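Local coordinates for protein toll-like receptor 6, Variable lymphocyte receptor B (PDB 3A79) that probably recognises diacylated lipopeptides on the cell surface as partner of Toll-like receptor 2, here as an ectodomain fused to part of a hagfish variable lymphocyte receptor, at residues 132-137 / 155-160; 176-181 / 209-214; 203-208 / 225-230. One frame throughout, in Å; residues are numbered along the deposited sequence.

In the fold
All three contacts lie in the Toll-like receptor part of the fusion and join neighbouring turns of its leucine-rich-repeat solenoid, one after another along the coil. Interactions 1 and 2 sit 10 Å apart, centre to centre, and share an apolar interior: Phe158 of interaction 1 touches Leu178 and Val213 of interaction 2. Interactions 2 and 3, with centres 9 Å apart, alternate along the chain, and the backbone N of Phe209 probably bonds to Lys229 O at 3.1 Å. Interactions 1 and 3 do not touch, their nearest atoms being about 8 Å apart. Sugars border the region: Asn214 of interaction 2 carries one, and Asn206 of interaction 3 hydrogen-bonds to sugars of glycans attached elsewhere.

Interaction 1. Residues 132-137 / 155-160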
loop_
_atom_site.group_PDB
_atom_site.type_symbol
_atom_site.label_atom_id
_atom_site.label_comp_id
_atom_site.label_asym_id
_atom_site.label_seq_id
_atom_site.Cartn_x
_atom_site.Cartn_y
_atom_site.Cartn_z
ATOM N N ASP B 132 22.623 33.727 -26.919
ATOM C CA ASP B 132 22.395 33.680 -28.352
ATOM C C ASP B 132 23.682 33.857 -29.152
ATOM O O ASP B 132 23.711 34.551 -30.160
ATOM C CB ASP B 132 21.332 34.696 -28.772
ATOM C CG ASP B 132 20.342 34.112 -29.764
ATOM O OD1 ASP B 132 19.228 33.737 -29.325
ATOM O OD2 ASP B 132 20.682 33.995 -30.967
ATOM N N PHE B 133 24.742 33.205 -28.701
ATOM C CA PHE B 133 25.996 33.241 -29.422
ATOM C C PHE B 133 25.906 32.414 -30.681
ATOM O O PHE B 133 25.454 31.268 -30.651
ATOM C CB PHE B 133 27.134 32.730 -28.553
ATOM C CG PHE B 133 27.518 33.677 -27.470
ATOM C CD1 PHE B 133 27.294 33.357 -26.136
ATOM C CD2 PHE B 133 28.085 34.904 -27.784
ATOM C CE1 PHE B 133 27.645 34.235 -25.136
ATOM C CE2 PHE B 133 28.443 35.792 -26.791
ATOM C CZ PHE B 133 28.222 35.457 -25.464
ATOM N N ASP B 134 26.324 33.028 -31.785
ATOM C CA ASP B 134 26.483 32.356 -33.060
ATOM C C ASP B 134 27.518 31.253 -32.865
ATOM O O ASP B 134 27.211 30.063 -32.970
ATOM C CB ASP B 134 26.976 33.366 -34.103
ATOM C CG ASP B 134 26.552 33.012 -35.522
ATOM O OD1 ASP B 134 26.821 33.817 -36.442
ATOM O OD2 ASP B 134 25.945 31.937 -35.723
ATOM N N VAL B 135 28.748 31.657 -32.560
ATOM C CA VAL B 135 29.825 30.703 -32.346
ATOM C C VAL B 135 30.475 30.881 -30.972
ATOM O O VAL B 135 30.576 31.998 -30.465
ATOM C CB VAL B 135 30.887 30.800 -33.467
ATOM C CG1 VAL B 135 32.009 31.755 -33.074
ATOM C CG2 VAL B 135 31.440 29.412 -33.783
ATOM N N LEU B 136 30.892 29.769 -30.371
ATOM C CA LEU B 136 31.588 29.772 -29.080
ATOM C C LEU B 136 32.481 31.004 -28.853
ATOM O O LEU B 136 33.492 31.156 -29.524
ATOM C CB LEU B 136 32.425 28.499 -28.968
ATOM C CG LEU B 136 31.983 27.378 -28.024
ATOM C CD1 LEU B 136 30.530 27.533 -27.559
ATOM C CD2 LEU B 136 32.257 25.995 -28.638
ATOM N N PRO B 137 32.125 31.865 -27.877
ATOM C CA PRO B 137 32.754 33.171 -27.615
ATOM C C PRO B 137 34.133 33.119 -26.945
ATOM O O PRO B 137 34.611 34.154 -26.489
ATOM C CB PRO B 137 31.780 33.838 -26.635
ATOM C CG PRO B 137 30.621 32.913 -26.502
ATOM C CD PRO B 137 31.098 31.564 -26.870
ATOM N N ALA B 155 26.297 27.921 -28.139
ATOM C CA ALA B 155 26.577 28.288 -29.508
ATOM C C ALA B 155 25.680 27.509 -30.454
ATOM O O ALA B 155 24.981 26.590 -30.039
ATOM C CB ALA B 155 28.028 28.023 -29.812
ATOM N N ALA B 156 25.712 27.892 -31.726
ATOM C CA ALA B 156 24.924 27.244 -32.766
ATOM C C ALA B 156 25.818 26.561 -33.822
ATOM O O ALA B 156 25.344 25.775 -34.655
ATOM C CB ALA B 156 23.998 28.257 -33.414
ATOM N N LYS B 157 27.112 26.864 -33.772
ATOM C CA LYS B 157 28.079 26.293 -34.696
ATOM C C LYS B 157 29.302 25.835 -33.925
ATOM O O LYS B 157 29.738 26.515 -33.002
ATOM C CB LYS B 157 28.551 27.344 -35.698
ATOM C CG LYS B 157 27.531 27.878 -36.676
ATOM C CD LYS B 157 28.277 28.720 -37.705
ATOM C CE LYS B 157 27.421 29.805 -38.337
ATOM N NZ LYS B 157 28.261 30.660 -39.231
ATOM N N PHE B 158 29.894 24.718 -34.335
ATOM C CA PHE B 158 31.129 24.256 -33.705
ATOM C C PHE B 158 32.256 23.875 -34.684
ATOM O O PHE B 158 32.035 23.142 -35.649
ATOM C CB PHE B 158 30.814 23.115 -32.731
ATOM C CG PHE B 158 29.799 23.488 -31.694
ATOM C CD1 PHE B 158 28.458 23.195 -31.878
ATOM C CD2 PHE B 158 30.181 24.167 -30.545
ATOM C CE1 PHE B 158 27.515 23.557 -30.920
ATOM C CE2 PHE B 158 29.244 24.530 -29.589
ATOM C CZ PHE B 158 27.912 24.225 -29.779
ATOM N N ARG B 159 33.461 24.394 -34.445
ATOM C CA ARG B 159 34.641 23.936 -35.184
ATOM C C ARG B 159 35.627 23.259 -34.238
ATOM O O ARG B 159 35.637 23.546 -33.048
ATOM C CB ARG B 159 35.310 25.071 -35.958
ATOM C CG ARG B 159 34.613 25.447 -37.257
ATOM C CD ARG B 159 33.404 26.322 -36.998
ATOM N NE ARG B 159 33.712 27.412 -36.070
ATOM C CZ ARG B 159 34.391 28.513 -36.396
ATOM N NH1 ARG B 159 34.851 28.674 -37.640
ATOM N NH2 ARG B 159 34.617 29.449 -35.475
ATOM N N GLN B 160 36.449 22.355 -34.761
ATOM C CA GLN B 160 37.217 21.467 -33.893
ATOM C C GLN B 160 37.967 22.232 -32.820
ATOM O O GLN B 160 38.067 21.797 -31.675
ATOM C CB GLN B 160 38.200 20.604 -34.689
ATOM C CG GLN B 160 38.720 19.426 -33.876
ATOM C CD GLN B 160 40.040 18.867 -34.386
ATOM O OE1 GLN B 160 40.733 19.505 -35.180
ATOM N NE2 GLN B 160 40.394 17.666 -33.918
#
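Two successive turns of the leucine-rich-repeat solenoid of the Toll-like receptor part meet here, where residues 132-137, after strand 125-127, lie against residues 155-160, after strand 150-154. Asp134 O receives the backbone N of Ala156 at 2.9 Å, with an N-H...O angle of 163°. The next amide, Lys157 N, approaches the same oxygen only weakly.

Beside this polar link the contact is apolar. Leu136 straddles two partners: its CD1 lies 3.4 Å from Ala155 CB, while its CD2 meets Phe158 CD2, also at 3.4 Å, coming in at the edge of the ring and near its plane. Phe158 keeps CG beside its own backbone N (chi1 -56°), which turns the ring toward Leu136 and on to Leu176, Leu178 and Leu191 in the solenoid interior. Its backbone N is held by Glu189 OE1. An alanine in place of Leu136 would probably open a gap beside Ala155 CB and leave the edge of the Phe158 ring without its packing partner.

Toward the surface Val135 CG2 lies obliquely by the guanidinium of Arg159, 3.6 Å from its NH2, and the two side chains cross at about a right angle. Asp134 and the extended Lys157 run near each other, but Asp134 OD2 stays 4.4 Å from Lys157 NZ, beyond a salt bridge. The two turns are therefore joined by one good backbone bond and buried hydrocarbon, with the opposite charges probably adding a mild attraction at the exposed side.

Interaction 2. Residues 176-181 / 209-214; sequences LDLVSY and FSVQVN. With NAG (2-acetamido-2-deoxy-beta-D-glucopyranose), chain M.
Tyr181 reaches across from the loop that follows strand 171-178 to the backbone of residues 209-214 on the next turn of the leucine-rich-repeat solenoid, within the Toll-like receptor part. With CG swung opposite the backbone N (chi1 163°), the side chain projects at these residues, and its hydroxyl accepts the backbone N of Gln212 at 3.1 Å in a nearly straight bond (168°), which helps fix where the hydroxyl end of the ring lies.

The ring is met from several directions. Ser210 O lies near its plane at the edge, 3.4 Å from Tyr181 CE2. Val211 CG2 stands off the plane of the ring, 4.0 Å from Tyr181 CE2, the two side chains crossing at a slant, while Val213 CG2 comes obliquely to the other ortho carbon of the phenol, 3.8 Å from Tyr181 CE1. Both valine methyls lie on one side of the ring plane.

Val211 divides its two methyls between partners: as CG2 serves Tyr181, CG1 packs 4.0 Å from Leu178 CD1, the two side chains crossing at about a right angle. Val211 also touches Phe203 and, from helix 235-246, Phe241. Asp177 forms an Asx turn, its OD2 accepting Val179 N at 3.3 Å. At the far end of the segment the chain is glycosylated, with Asn214 ND2 covalently bound to the sugar's C1 at 1.5 Å.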
loop_
_atom_site.group_PDB
_atom_site.type_symbol
_atom_site.label_atom_id
_atom_site.label_comp_id
_atom_site.label_asym_id
_atom_site.label_seq_id
_atom_site.Cartn_x
_atom_site.Cartn_y
_atom_site.Cartn_z
ATOM N N LEU B 176 27.784 23.242 -21.497
ATOM C CA LEU B 176 27.641 23.610 -22.901
ATOM C C LEU B 176 26.254 23.270 -23.424
ATOM O O LEU B 176 25.779 22.144 -23.267
ATOM C CB LEU B 176 28.686 22.867 -23.711
ATOM C CG LEU B 176 28.768 23.050 -25.216
ATOM C CD1 LEU B 176 28.701 24.521 -25.602
ATOM C CD2 LEU B 176 30.077 22.416 -25.667
ATOM N N ASP B 177 25.591 24.239 -24.040
ATOM C CA ASP B 177 24.240 23.978 -24.501
ATOM C C ASP B 177 24.044 24.201 -25.990
ATOM O O ASP B 177 24.474 25.202 -26.568
ATOM C CB ASP B 177 23.226 24.795 -23.732
ATOM C CG ASP B 177 23.045 26.162 -24.314
ATOM O OD1 ASP B 177 23.793 27.059 -23.904
ATOM O OD2 ASP B 177 22.159 26.346 -25.174
ATOM N N LEU B 178 23.343 23.246 -26.578
ATOM C CA LEU B 178 23.124 23.163 -28.000
ATOM C C LEU B 178 21.645 23.406 -28.241
ATOM O O LEU B 178 21.024 22.765 -29.090
ATOM C CB LEU B 178 23.455 21.746 -28.458
ATOM C CG LEU B 178 24.829 21.065 -28.373
ATOM C CD1 LEU B 178 25.409 20.956 -29.758
ATOM C CD2 LEU B 178 25.804 21.717 -27.398
ATOM N N VAL B 179 21.054 24.295 -27.459
ATOM C CA VAL B 179 19.657 24.626 -27.675
ATOM C C VAL B 179 19.563 25.391 -28.991
ATOM O O VAL B 179 18.674 25.141 -29.807
ATOM C CB VAL B 179 19.081 25.467 -26.523
ATOM C CG1 VAL B 179 17.610 25.676 -26.728
ATOM C CG2 VAL B 179 19.308 24.772 -25.210
ATOM N N SER B 180 20.515 26.299 -29.198
ATOM C CA SER B 180 20.537 27.150 -30.382
ATOM C C SER B 180 20.908 26.397 -31.667
ATOM O O SER B 180 20.886 26.972 -32.751
ATOM C CB SER B 180 21.518 28.308 -30.168
ATOM O OG SER B 180 20.914 29.387 -29.484
ATOM N N TYR B 181 21.231 25.114 -31.539
ATOM C CA TYR B 181 21.861 24.346 -32.617
ATOM C C TYR B 181 20.907 23.609 -33.558
ATOM O O TYR B 181 20.049 22.851 -33.127
ATOM C CB TYR B 181 22.864 23.348 -32.028
ATOM C CG TYR B 181 23.269 22.235 -32.965
ATOM C CD1 TYR B 181 24.499 22.262 -33.609
ATOM C CD2 TYR B 181 22.426 21.150 -33.200
ATOM C CE1 TYR B 181 24.881 21.241 -34.463
ATOM C CE2 TYR B 181 22.797 20.126 -34.061
ATOM C CZ TYR B 181 24.028 20.178 -34.689
ATOM O OH TYR B 181 24.415 19.171 -35.544
ATOM N N PHE B 209 16.313 14.437 -30.533
ATOM C CA PHE B 209 17.729 14.730 -30.393
ATOM C C PHE B 209 18.370 14.635 -31.759
ATOM O O PHE B 209 18.275 13.597 -32.419
ATOM C CB PHE B 209 18.377 13.718 -29.450
ATOM C CG PHE B 209 19.881 13.711 -29.503
ATOM C CD1 PHE B 209 20.623 14.500 -28.630
ATOM C CD2 PHE B 209 20.554 12.912 -30.416
ATOM C CE1 PHE B 209 22.007 14.492 -28.675
ATOM C CE2 PHE B 209 21.932 12.905 -30.464
ATOM C CZ PHE B 209 22.662 13.696 -29.593
ATOM N N SER B 210 19.019 15.706 -32.202
ATOM C CA SER B 210 19.558 15.697 -33.557
ATOM C C SER B 210 20.931 16.332 -33.659
ATOM O O SER B 210 21.161 17.181 -34.505
ATOM C CB SER B 210 18.587 16.371 -34.533
ATOM O OG SER B 210 18.637 17.782 -34.418
ATOM N N VAL B 211 21.854 15.921 -32.806
ATOM C CA VAL B 211 23.192 16.477 -32.892
ATOM C C VAL B 211 24.157 15.586 -33.682
ATOM O O VAL B 211 24.286 14.383 -33.419
ATOM C CB VAL B 211 23.757 16.812 -31.515
ATOM C CG1 VAL B 211 25.129 17.428 -31.654
ATOM C CG2 VAL B 211 22.849 17.768 -30.832
ATOM N N GLN B 212 24.823 16.205 -34.656
ATOM C CA GLN B 212 25.787 15.525 -35.507
ATOM C C GLN B 212 27.223 16.012 -35.291
ATOM O O GLN B 212 28.126 15.610 -36.008
ATOM C CB GLN B 212 25.401 15.692 -36.978
ATOM C CG GLN B 212 24.376 14.692 -37.498
ATOM C CD GLN B 212 23.964 14.974 -38.936
ATOM O OE1 GLN B 212 22.776 15.011 -39.253
ATOM N NE2 GLN B 212 24.948 15.186 -39.812
ATOM N N VAL B 213 27.429 16.887 -34.317
ATOM C CA VAL B 213 28.764 17.348 -33.969
ATOM C C VAL B 213 29.636 16.206 -33.450
ATOM O O VAL B 213 29.240 15.461 -32.549
ATOM C CB VAL B 213 28.704 18.455 -32.885
ATOM C CG1 VAL B 213 30.052 18.635 -32.216
ATOM C CG2 VAL B 213 28.213 19.765 -33.478
ATOM N N ASN B 214 30.826 16.078 -34.031
ATOM C CA ASN B 214 31.828 15.113 -33.579
ATOM C C ASN B 214 32.591 15.681 -32.369
ATOM O O ASN B 214 33.414 16.585 -32.518
ATOM C CB ASN B 214 32.779 14.780 -34.743
ATOM C CG ASN B 214 33.637 13.533 -34.494
ATOM O OD1 ASN B 214 33.418 12.791 -33.539
ATOM N ND2 ASN B 214 34.618 13.298 -35.386
HETATM C C1 NAG M . 35.714 12.495 -34.865
HETATM C C2 NAG M . 36.159 11.482 -35.932
HETATM C C3 NAG M . 37.340 10.664 -35.415
HETATM C C4 NAG M . 38.497 11.589 -35.075
HETATM C C5 NAG M . 38.095 12.729 -34.121
HETATM C C6 NAG M . 39.195 13.815 -34.148
HETATM C C7 NAG M . 33.801 10.757 -36.420
HETATM C C8 NAG M . 33.213 11.561 -37.546
HETATM N N2 NAG M . 35.124 10.579 -36.442
HETATM O O3 NAG M . 37.754 9.726 -36.387
HETATM O O4 NAG M . 39.542 10.805 -34.532
HETATM O O5 NAG M . 36.821 13.304 -34.440
HETATM O O6 NAG M . 39.177 14.769 -33.099
HETATM O O7 NAG M . 33.071 10.272 -35.548
#

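Interaction 3. Residues 203-208 / 225-230. With BMA (beta-D-mannopyranose), chain F; NAG (2-acetamido-2-deoxy-beta-D-glucopyranose), chain C.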
loop_
_atom_site.group_PDB
_atom_site.type_symbol
_atom_site.label_atom_id
_atom_site.label_comp_id
_atom_site.label_asym_id
_atom_site.label_seq_id
_atom_site.Cartn_x
_atom_site.Cartn_y
_atom_site.Cartn_z
ATOM N N PHE B 203 20.583 19.988 -24.425
ATOM C CA PHE B 203 20.055 20.087 -25.783
ATOM C C PHE B 203 18.702 20.780 -25.828
ATOM O O PHE B 203 18.108 21.075 -24.792
ATOM C CB PHE B 203 19.949 18.697 -26.396
ATOM C CG PHE B 203 21.228 17.922 -26.333
ATOM C CD1 PHE B 203 21.420 16.953 -25.360
ATOM C CD2 PHE B 203 22.254 18.182 -27.230
ATOM C CE1 PHE B 203 22.602 16.245 -25.290
ATOM C CE2 PHE B 203 23.438 17.480 -27.164
ATOM C CZ PHE B 203 23.613 16.507 -26.187
ATOM N N HIS B 204 18.219 21.048 -27.034
ATOM C CA HIS B 204 16.896 21.625 -27.194
ATOM C C HIS B 204 15.903 20.694 -26.534
ATOM O O HIS B 204 15.938 19.489 -26.765
ATOM C CB HIS B 204 16.565 21.760 -28.665
ATOM C CG HIS B 204 15.336 22.566 -28.944
ATOM N ND1 HIS B 204 15.375 23.925 -29.183
ATOM C CD2 HIS B 204 14.038 22.200 -29.056
ATOM C CE1 HIS B 204 14.153 24.361 -29.427
ATOM N NE2 HIS B 204 13.323 23.334 -29.355
ATOM N N PRO B 205 15.003 21.257 -25.716
ATOM C CA PRO B 205 14.139 20.507 -24.804
ATOM C C PRO B 205 12.810 20.115 -25.438
ATOM O O PRO B 205 11.940 19.583 -24.743
ATOM C CB PRO B 205 13.866 21.520 -23.683
ATOM C CG PRO B 205 14.415 22.857 -24.181
ATOM C CD PRO B 205 14.740 22.698 -25.624
ATOM N N ASN B 206 12.654 20.379 -26.729
ATOM C CA ASN B 206 11.367 20.196 -27.377
ATOM C C ASN B 206 11.467 19.615 -28.763
ATOM O O ASN B 206 10.828 20.103 -29.697
ATOM C CB ASN B 206 10.629 21.524 -27.459
ATOM C CG ASN B 206 9.786 21.778 -26.257
ATOM O OD1 ASN B 206 9.067 20.889 -25.798
ATOM N ND2 ASN B 206 9.863 22.996 -25.721
ATOM N N SER B 207 12.269 18.575 -28.904
ATOM C CA SER B 207 12.435 17.958 -30.206
ATOM C C SER B 207 13.249 16.694 -30.112
ATOM O O SER B 207 13.852 16.385 -29.078
ATOM C CB SER B 207 13.100 18.920 -31.193
ATOM O OG SER B 207 14.217 19.549 -30.597
ATOM N N LEU B 208 13.247 15.960 -31.214
ATOM C CA LEU B 208 14.048 14.775 -31.317
ATOM C C LEU B 208 15.496 15.219 -31.230
ATOM O O LEU B 208 15.850 16.278 -31.737
ATOM C CB LEU B 208 13.728 14.068 -32.628
ATOM C CG LEU B 208 12.313 13.482 -32.589
ATOM C CD1 LEU B 208 11.905 12.827 -33.897
ATOM C CD2 LEU B 208 12.233 12.477 -31.433
ATOM N N LEU B 225 24.409 14.382 -20.010
ATOM C CA LEU B 225 23.551 14.872 -21.083
ATOM C C LEU B 225 22.150 15.102 -20.559
ATOM O O LEU B 225 21.627 14.273 -19.819
ATOM C CB LEU B 225 23.462 13.874 -22.247
ATOM C CG LEU B 225 24.619 13.004 -22.733
ATOM C CD1 LEU B 225 24.264 12.471 -24.100
ATOM C CD2 LEU B 225 25.924 13.761 -22.787
ATOM N N SER B 226 21.537 16.205 -20.984
ATOM C CA SER B 226 20.195 16.576 -20.548
ATOM C C SER B 226 19.268 16.911 -21.719
ATOM O O SER B 226 19.676 17.571 -22.669
ATOM C CB SER B 226 20.274 17.761 -19.594
ATOM O OG SER B 226 21.071 17.447 -18.462
ATOM N N ASN B 227 18.017 16.460 -21.625
ATOM C CA ASN B 227 17.016 16.650 -22.675
ATOM C C ASN B 227 17.268 15.737 -23.879
ATOM O O ASN B 227 17.659 16.188 -24.957
ATOM C CB ASN B 227 16.937 18.114 -23.125
ATOM C CG ASN B 227 16.608 19.081 -21.980
ATOM O OD1 ASN B 227 16.240 18.677 -20.872
ATOM N ND2 ASN B 227 16.739 20.374 -22.260
ATOM N N ILE B 228 17.029 14.447 -23.686
ATOM C CA ILE B 228 17.245 13.463 -24.733
ATOM C C ILE B 228 15.928 12.814 -25.122
ATOM O O ILE B 228 15.367 12.035 -24.351
ATOM C CB ILE B 228 18.190 12.368 -24.242
ATOM C CG1 ILE B 228 19.407 12.996 -23.572
ATOM C CG2 ILE B 228 18.594 11.440 -25.400
ATOM C CD1 ILE B 228 20.229 12.012 -22.796
ATOM N N LYS B 229 15.440 13.129 -26.317
ATOM C CA LYS B 229 14.190 12.556 -26.812
ATOM C C LYS B 229 14.457 11.658 -28.011
ATOM O O LYS B 229 14.895 12.132 -29.058
ATOM C CB LYS B 229 13.229 13.669 -27.213
ATOM C CG LYS B 229 11.896 13.205 -27.773
ATOM C CD LYS B 229 11.070 14.419 -28.189
ATOM C CE LYS B 229 9.610 14.093 -28.462
ATOM N NZ LYS B 229 8.765 15.317 -28.297
ATOM N N LEU B 230 14.185 10.364 -27.863
ATOM C CA LEU B 230 14.500 9.397 -28.908
ATOM C C LEU B 230 13.322 8.521 -29.280
ATOM O O LEU B 230 12.572 8.075 -28.418
ATOM C CB LEU B 230 15.638 8.486 -28.455
ATOM C CG LEU B 230 16.808 9.176 -27.771
ATOM C CD1 LEU B 230 17.579 8.190 -26.913
ATOM C CD2 LEU B 230 17.697 9.814 -28.822
HETATM C C1 BMA F . 8.444 23.436 -22.461
HETATM C C2 BMA F . 9.128 24.755 -22.085
HETATM C C3 BMA F . 8.217 25.964 -22.347
HETATM C C4 BMA F . 7.519 25.869 -23.710
HETATM C C5 BMA F . 6.861 24.498 -23.865
HETATM C C6 BMA F . 6.140 24.348 -25.205
HETATM O O2 BMA F . 10.356 24.874 -22.795
HETATM O O3 BMA F . 8.942 27.175 -22.195
HETATM O O4 BMA F . 6.538 26.877 -23.848
HETATM O O5 BMA F . 7.856 23.504 -23.745
HETATM O O6 BMA F . 5.736 23.005 -25.395
HETATM C C1 NAG C . 9.630 18.698 -20.564
HETATM C C2 NAG C . 8.527 18.866 -21.610
HETATM C C3 NAG C . 8.684 20.153 -22.436
HETATM C C4 NAG C . 9.069 21.348 -21.574
HETATM C C5 NAG C . 10.270 20.972 -20.733
HETATM C C6 NAG C . 10.690 22.146 -19.875
HETATM C C7 NAG C . 7.340 16.943 -22.483
HETATM C C8 NAG C . 7.333 15.721 -23.359
HETATM N N2 NAG C . 8.455 17.684 -22.454
HETATM O O3 NAG C . 7.547 20.449 -23.229
HETATM O O4 NAG C . 9.445 22.406 -22.422
HETATM O O5 NAG C . 9.940 19.897 -19.887
HETATM O O6 NAG C . 9.732 22.250 -18.851
HETATM O O7 NAG C . 6.340 17.223 -21.822
#
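Asn227 ND2 donates to the backbone carbonyl of Phe203, the N to O distance being 3.0 Å and the N-H...O angle 165°. The acceptor lies close to the plane of the Asn227 amide, so the bond probably helps set the rotation of that flat group, and Pro205 CB packs 3.4 Å from the same ND2. With CG anti to its carbonyl carbon (chi1 -58°), Asn227 brings its amide to this acceptor. One residue back, Ser226 O takes the amide of Phe203, at 3.1 Å from Phe203 N.

The Phe203 ring turns inward, meeting Leu225 CB at its edge, 4.0 Å from Phe203 CE1. Further along, the extended Lys229 lays its hydrocarbon beside Ser207, with Lys229 CB 3.4 Å from Ser207 O, while Leu208 CD2 touches Lys229 CG at 3.7 Å.

Asn206 meets carbohydrate: its ND2 donates to O5 of the mannose at 2.9 Å. Parallel strand pairing running out into side-chain-to-backbone bonding is how these neighbouring leucine-rich-repeat turns are joined.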